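Local structure of alanine racemase (Enterococcus faecalis, 3E6E) at residues 247-252 with 331-336; 292-297 with 345-350. The protein is a two-domain racemase-family protein, pairing an N-terminal TIM-type barrel with a C-terminal domain rich in beta strands. The protein carries 1 engineered substitution. All coordinates share one frame; numbering follows the deposited sequence.

In the fold
Both contacts belong to the C-terminal, strand-rich part of the racemase and interlock along the chain: the segments alternate in sequence, and the two centres lie 14 Å apart. Contact 1 (247-252 with 331-336) is an antiparallel strand pair interrupted by a beta bulge; contact 2 (292-297 with 345-350) seats a turn against helix 344-351. They meet in the interior, where Val334 CG2 of the bulge packs 4.2 Å from Val347 CG2 of the helix. Neither forms the ligand pocket: a bound DCS lies about 14 Å from the side chain of Leu247 in contact 1 and about 12 Å from that of Gln295 in contact 2.

Contact 1 of 2, residues 247-252 with 331-336; sequences LRLTSE and VTLVGK
Leu249 faces both Leu333 and Val334, the signature of a classic beta bulge in this antiparallel pair. Leu249 O takes two backbone donors. Val334 N reaches Leu249 O at 3.0 Å along an almost straight N-H line, in the carbonyl plane on a lone pair; Leu333 N comes to the same Leu249 O at 2.9 Å on a more bent path, tilted from that plane. Leu249 N returns a bond to Val334 O, completing a hydrogen-bonded pair. Beyond the bulge the register has moved by one residue: Thr250 faces Thr332 as a non-hydrogen-bonded pair, and Ser251 exchanges two backbone bonds with Val331. Thr250 CA adds a CA-H...O contact to Val331 O at 3.2 Å.

Apolar packing gathers on the Leu249 face. With CG anti to its backbone N (chi1 173°), Leu249 lays CD2 against Leu333 CB at 3.8 Å, while its CB meets Val334 CB at 3.6 Å. Leu333 CD1 reaches across to Ser251 CB, and Val331 CG2 rests on the backbone of Glu252, 3.7 Å from its CA.

Arg248 runs extended from CG to NE past Gly335. Arg248 CG lies 3.2 Å from Val334 O, and Arg248 NH2 comes near Lys336 O at an angle too poor for a hydrogen bond.

Strand 10-12 flanks 249-259 on one side, with Leu11 touching Leu249, and Ser251 OG is hydrogen-bonded to Thr9 OG1 just before it. Strand 298-301 pairs with 330-332, placing Val299 against Val331 and Leu333; Val282 of strand 277-282 touches Ser251 and Val331.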
loop_
_atom_site.group_PDB
_atom_site.type_symbol
_atom_site.label_atom_id
_atom_site.label_comp_id
_atom_site.label_asym_id
_atom_site.label_seq_id
_atom_site.Cartn_x
_atom_site.Cartn_y
_atom_site.Cartn_z
ATOM N N LEU A 247 8.982 3.805 -13.937
ATOM C CA LEU A 247 8.575 4.393 -12.666
ATOM C C LEU A 247 9.593 5.427 -12.209
ATOM O O LEU A 247 10.782 5.288 -12.474
ATOM C CB LEU A 247 8.469 3.291 -11.614
ATOM C CG LEU A 247 7.704 3.456 -10.304
ATOM C CD1 LEU A 247 8.018 4.791 -9.668
ATOM C CD2 LEU A 247 6.233 3.309 -10.563
ATOM N N ARG A 248 9.111 6.450 -11.505
ATOM C CA ARG A 248 9.940 7.534 -10.971
ATOM C C ARG A 248 9.205 8.139 -9.772
ATOM O O ARG A 248 7.980 8.312 -9.801
ATOM C CB ARG A 248 10.166 8.588 -12.047
ATOM C CG ARG A 248 11.465 9.316 -11.917
ATOM C CD ARG A 248 11.740 10.178 -13.141
ATOM N NE ARG A 248 12.994 10.907 -12.958
ATOM C CZ ARG A 248 13.174 11.900 -12.086
ATOM N NH1 ARG A 248 12.177 12.305 -11.317
ATOM N NH2 ARG A 248 14.370 12.460 -11.959
ATOM N N LEU A 249 9.938 8.459 -8.715
ATOM C CA LEU A 249 9.300 9.007 -7.519
ATOM C C LEU A 249 10.008 10.233 -6.965
ATOM O O LEU A 249 11.207 10.186 -6.657
ATOM C CB LEU A 249 9.241 7.932 -6.444
ATOM C CG LEU A 249 8.762 8.307 -5.051
ATOM C CD1 LEU A 249 7.275 8.675 -5.059
ATOM C CD2 LEU A 249 8.996 7.112 -4.152
ATOM N N THR A 250 9.262 11.326 -6.817
ATOM C CA THR A 250 9.828 12.571 -6.302
ATOM C C THR A 250 8.963 13.214 -5.240
ATOM O O THR A 250 7.819 12.816 -5.003
ATOM C CB THR A 250 10.002 13.630 -7.415
ATOM O OG1 THR A 250 8.768 13.758 -8.136
ATOM C CG2 THR A 250 11.141 13.270 -8.364
ATOM N N SER A 251 9.532 14.226 -4.604
ATOM C CA SER A 251 8.835 14.998 -3.586
ATOM C C SER A 251 9.683 16.245 -3.433
ATOM O O SER A 251 10.463 16.573 -4.334
ATOM C CB SER A 251 8.775 14.233 -2.265
ATOM O OG SER A 251 7.888 14.867 -1.356
ATOM N N GLU A 252 9.544 16.948 -2.317
ATOM C CA GLU A 252 10.361 18.139 -2.103
ATOM C C GLU A 252 10.400 18.578 -0.651
ATOM O O GLU A 252 9.487 18.302 0.124
ATOM C CB GLU A 252 9.876 19.298 -2.991
ATOM C CG GLU A 252 8.568 19.940 -2.580
ATOM C CD GLU A 252 8.062 20.941 -3.619
ATOM O OE1 GLU A 252 7.208 21.797 -3.282
ATOM O OE2 GLU A 252 8.515 20.865 -4.780
ATOM N N VAL A 331 13.062 16.619 -4.210
ATOM C CA VAL A 331 13.630 15.464 -3.556
ATOM C C VAL A 331 13.373 14.257 -4.434
ATOM O O VAL A 331 12.220 13.894 -4.703
ATOM C CB VAL A 331 13.009 15.223 -2.179
ATOM C CG1 VAL A 331 13.447 13.860 -1.641
ATOM C CG2 VAL A 331 13.449 16.334 -1.220
ATOM N N THR A 332 14.457 13.641 -4.887
ATOM C CA THR A 332 14.364 12.474 -5.738
ATOM C C THR A 332 14.564 11.161 -4.976
ATOM O O THR A 332 15.672 10.843 -4.537
ATOM C CB THR A 332 15.389 12.567 -6.856
ATOM O OG1 THR A 332 15.240 13.830 -7.525
ATOM C CG2 THR A 332 15.190 11.420 -7.847
ATOM N N LEU A 333 13.484 10.402 -4.817
ATOM C CA LEU A 333 13.556 9.127 -4.121
ATOM C C LEU A 333 13.830 7.965 -5.083
ATOM O O LEU A 333 14.584 7.044 -4.759
ATOM C CB LEU A 333 12.268 8.878 -3.331
ATOM C CG LEU A 333 12.034 9.806 -2.124
ATOM C CD1 LEU A 333 11.527 11.160 -2.586
ATOM C CD2 LEU A 333 11.031 9.184 -1.190
ATOM N N VAL A 334 13.224 8.003 -6.263
ATOM C CA VAL A 334 13.433 6.954 -7.253
ATOM C C VAL A 334 13.667 7.610 -8.610
ATOM O O VAL A 334 12.785 8.273 -9.145
ATOM C CB VAL A 334 12.205 6.012 -7.324
ATOM C CG1 VAL A 334 12.418 4.958 -8.389
ATOM C CG2 VAL A 334 11.979 5.359 -5.975
ATOM N N GLY A 335 14.859 7.435 -9.161
ATOM C CA GLY A 335 15.163 8.048 -10.435
ATOM C C GLY A 335 16.581 8.586 -10.437
ATOM O O GLY A 335 17.424 8.094 -9.689
ATOM N N LYS A 336 16.844 9.591 -11.271
ATOM C CA LYS A 336 18.170 10.189 -11.382
ATOM C C LYS A 336 18.190 11.646 -10.941
ATOM O O LYS A 336 17.158 12.309 -10.880
ATOM C CB LYS A 336 18.669 10.103 -12.824
ATOM C CG LYS A 336 18.579 8.711 -13.418
ATOM C CD LYS A 336 19.359 8.577 -14.728
ATOM C CE LYS A 336 20.862 8.777 -14.522
ATOM N NZ LYS A 336 21.633 8.640 -15.802
#

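Contact 2 of 2, residues 292-297 with 345-350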
loop_
_atom_site.group_PDB
_atom_site.type_symbol
_atom_site.label_atom_id
_atom_site.label_comp_id
_atom_site.label_asym_id
_atom_site.label_seq_id
_atom_site.Cartn_x
_atom_site.Cartn_y
_atom_site.Cartn_z
ATOM N N ARG A 292 8.936 1.992 6.868
ATOM C CA ARG A 292 9.835 2.316 7.958
ATOM C C ARG A 292 11.239 1.752 7.809
ATOM O O ARG A 292 12.202 2.347 8.292
ATOM C CB ARG A 292 9.198 1.878 9.283
ATOM C CG ARG A 292 7.943 2.705 9.620
ATOM C CD ARG A 292 7.093 2.147 10.751
ATOM N NE ARG A 292 7.687 2.369 12.061
ATOM C CZ ARG A 292 8.374 1.455 12.742
ATOM N NH1 ARG A 292 8.550 0.241 12.233
ATOM N NH2 ARG A 292 8.892 1.757 13.932
ATOM N N HIS A 293 11.389 0.622 7.135
ATOM C CA HIS A 293 12.735 0.084 6.991
ATOM C C HIS A 293 13.580 0.794 5.962
ATOM O O HIS A 293 14.632 0.293 5.570
ATOM C CB HIS A 293 12.702 -1.392 6.664
ATOM C CG HIS A 293 12.467 -2.257 7.853
ATOM N ND1 HIS A 293 11.210 -2.486 8.368
ATOM C CD2 HIS A 293 13.332 -2.935 8.641
ATOM C CE1 HIS A 293 11.313 -3.273 9.423
ATOM N NE2 HIS A 293 12.588 -3.559 9.610
ATOM N N LEU A 294 13.141 1.956 5.512
ATOM C CA LEU A 294 13.942 2.657 4.533
ATOM C C LEU A 294 14.923 3.594 5.219
ATOM O O LEU A 294 15.664 4.321 4.546
ATOM C CB LEU A 294 13.051 3.425 3.545
ATOM C CG LEU A 294 12.362 2.563 2.482
ATOM C CD1 LEU A 294 11.400 3.403 1.699
ATOM C CD2 LEU A 294 13.379 1.973 1.555
ATOM N N GLN A 295 14.917 3.600 6.552
ATOM C CA GLN A 295 15.855 4.446 7.292
ATOM C C GLN A 295 17.260 4.096 6.845
ATOM O O GLN A 295 17.543 2.942 6.524
ATOM C CB GLN A 295 15.801 4.187 8.790
ATOM C CG GLN A 295 14.639 4.759 9.530
ATOM C CD GLN A 295 14.792 4.559 11.024
ATOM O OE1 GLN A 295 15.654 5.163 11.667
ATOM N NE2 GLN A 295 13.959 3.694 11.584
ATOM N N GLY A 296 18.148 5.080 6.854
ATOM C CA GLY A 296 19.518 4.823 6.451
ATOM C C GLY A 296 19.654 4.869 4.947
ATOM O O GLY A 296 20.756 5.031 4.420
ATOM N N PHE A 297 18.531 4.702 4.250
ATOM C CA PHE A 297 18.538 4.755 2.798
ATOM C C PHE A 297 18.770 6.237 2.494
ATOM O O PHE A 297 18.386 7.098 3.282
ATOM C CB PHE A 297 17.183 4.298 2.230
ATOM C CG PHE A 297 17.225 3.928 0.769
ATOM C CD1 PHE A 297 17.800 2.728 0.359
ATOM C CD2 PHE A 297 16.692 4.779 -0.200
ATOM C CE1 PHE A 297 17.842 2.375 -0.994
ATOM C CE2 PHE A 297 16.730 4.441 -1.555
ATOM C CZ PHE A 297 17.303 3.239 -1.956
ATOM N N GLN A 345 15.171 -1.372 -7.596
ATOM C CA GLN A 345 15.928 -2.495 -7.060
ATOM C C GLN A 345 16.586 -2.122 -5.752
ATOM O O GLN A 345 16.467 -2.849 -4.761
ATOM C CB GLN A 345 17.005 -2.950 -8.039
ATOM C CG GLN A 345 16.751 -4.327 -8.628
ATOM C CD GLN A 345 16.643 -5.404 -7.574
ATOM O OE1 GLN A 345 17.612 -5.711 -6.880
ATOM N NE2 GLN A 345 15.455 -5.991 -7.450
ATOM N N MET A 346 17.289 -0.987 -5.761
ATOM C CA MET A 346 17.970 -0.496 -4.570
ATOM C C MET A 346 16.960 -0.407 -3.438
ATOM O O MET A 346 17.229 -0.844 -2.310
ATOM C CB MET A 346 18.581 0.862 -4.856
ATOM C CG MET A 346 19.841 0.776 -5.680
ATOM S SD MET A 346 20.223 2.327 -6.496
ATOM C CE MET A 346 20.855 3.289 -5.087
ATOM N N VAL A 347 15.782 0.133 -3.746
ATOM C CA VAL A 347 14.732 0.245 -2.749
ATOM C C VAL A 347 14.326 -1.144 -2.262
ATOM O O VAL A 347 14.109 -1.363 -1.064
ATOM C CB VAL A 347 13.491 0.937 -3.320
ATOM C CG1 VAL A 347 12.375 0.931 -2.286
ATOM C CG2 VAL A 347 13.837 2.359 -3.730
ATOM N N ALA A 348 14.214 -2.079 -3.202
ATOM C CA ALA A 348 13.824 -3.450 -2.883
ATOM C C ALA A 348 14.876 -4.109 -2.010
ATOM O O ALA A 348 14.558 -4.763 -1.018
ATOM C CB ALA A 348 13.638 -4.255 -4.173
ATOM N N GLU A 349 16.137 -3.937 -2.385
ATOM C CA GLU A 349 17.216 -4.534 -1.623
ATOM C C GLU A 349 17.292 -3.992 -0.206
ATOM O O GLU A 349 17.524 -4.751 0.729
ATOM C CB GLU A 349 18.547 -4.352 -2.351
ATOM C CG GLU A 349 18.632 -5.243 -3.568
ATOM C CD GLU A 349 19.922 -5.095 -4.326
ATOM O OE1 GLU A 349 20.066 -5.800 -5.346
ATOM O OE2 GLU A 349 20.789 -4.286 -3.926
ATOM N N LYS A 350 17.080 -2.692 -0.036
ATOM C CA LYS A 350 17.118 -2.088 1.290
ATOM C C LYS A 350 15.936 -2.589 2.097
ATOM O O LYS A 350 16.000 -2.683 3.318
ATOM C CB LYS A 350 17.046 -0.567 1.181
ATOM C CG LYS A 350 16.748 0.141 2.497
ATOM C CD LYS A 350 17.918 0.079 3.472
ATOM C CE LYS A 350 17.504 0.599 4.849
ATOM N NZ LYS A 350 18.683 0.915 5.697
#
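Phe297 closes a type II beta turn, Leu294 to Phe297, and inserts its ring against helix 344-351. Phe297 CD1 lies 3.5 Å from Lys350 CB, and CE1 approaches Met346 O. At the far end of the ring, Met346 CB lies in plane at the edge, 4.0 Å from Phe297 CZ. Val347 CG2 is equally close to CZ, its side chain set nearly perpendicular to that of Phe297. The ring thus spans one helical turn, from Met346 to Lys350. Beside it, Leu294 extends CD2 to Lys350 CG at 3.9 Å and to Val347 CG1.

The Lys350 and Phe297 side chains run antiparallel alongside each other. CG of Lys350 leaves anti to the backbone N (chi1 166°), then a bend at chi2 (71°) carries the chain along the ring toward the turn backbone. There Lys350 CG passes 3.7 Å from His293 O.

Further out, Phe297 leads directly into strand 298-301, and backbone hydrogen bonds from Gly296 and Phe297 to Ile308 join the turn to strand 304-309. The helix is held near its start by a hydrogen bond between Met346 N and Thr343 OG1, while Val358 of helix 355-361 packs on Val347. Arg292 N is hydrogen-bonded to Glu357 of the second subunit, so the 3-10 segment also borders the dimer interface.

At the tip of the lysine, Lys350 NZ lies 2.5 Å from Gln295 O, a doubtful hydrogen bond, being very short and made to an oxygen that is crowded in the model.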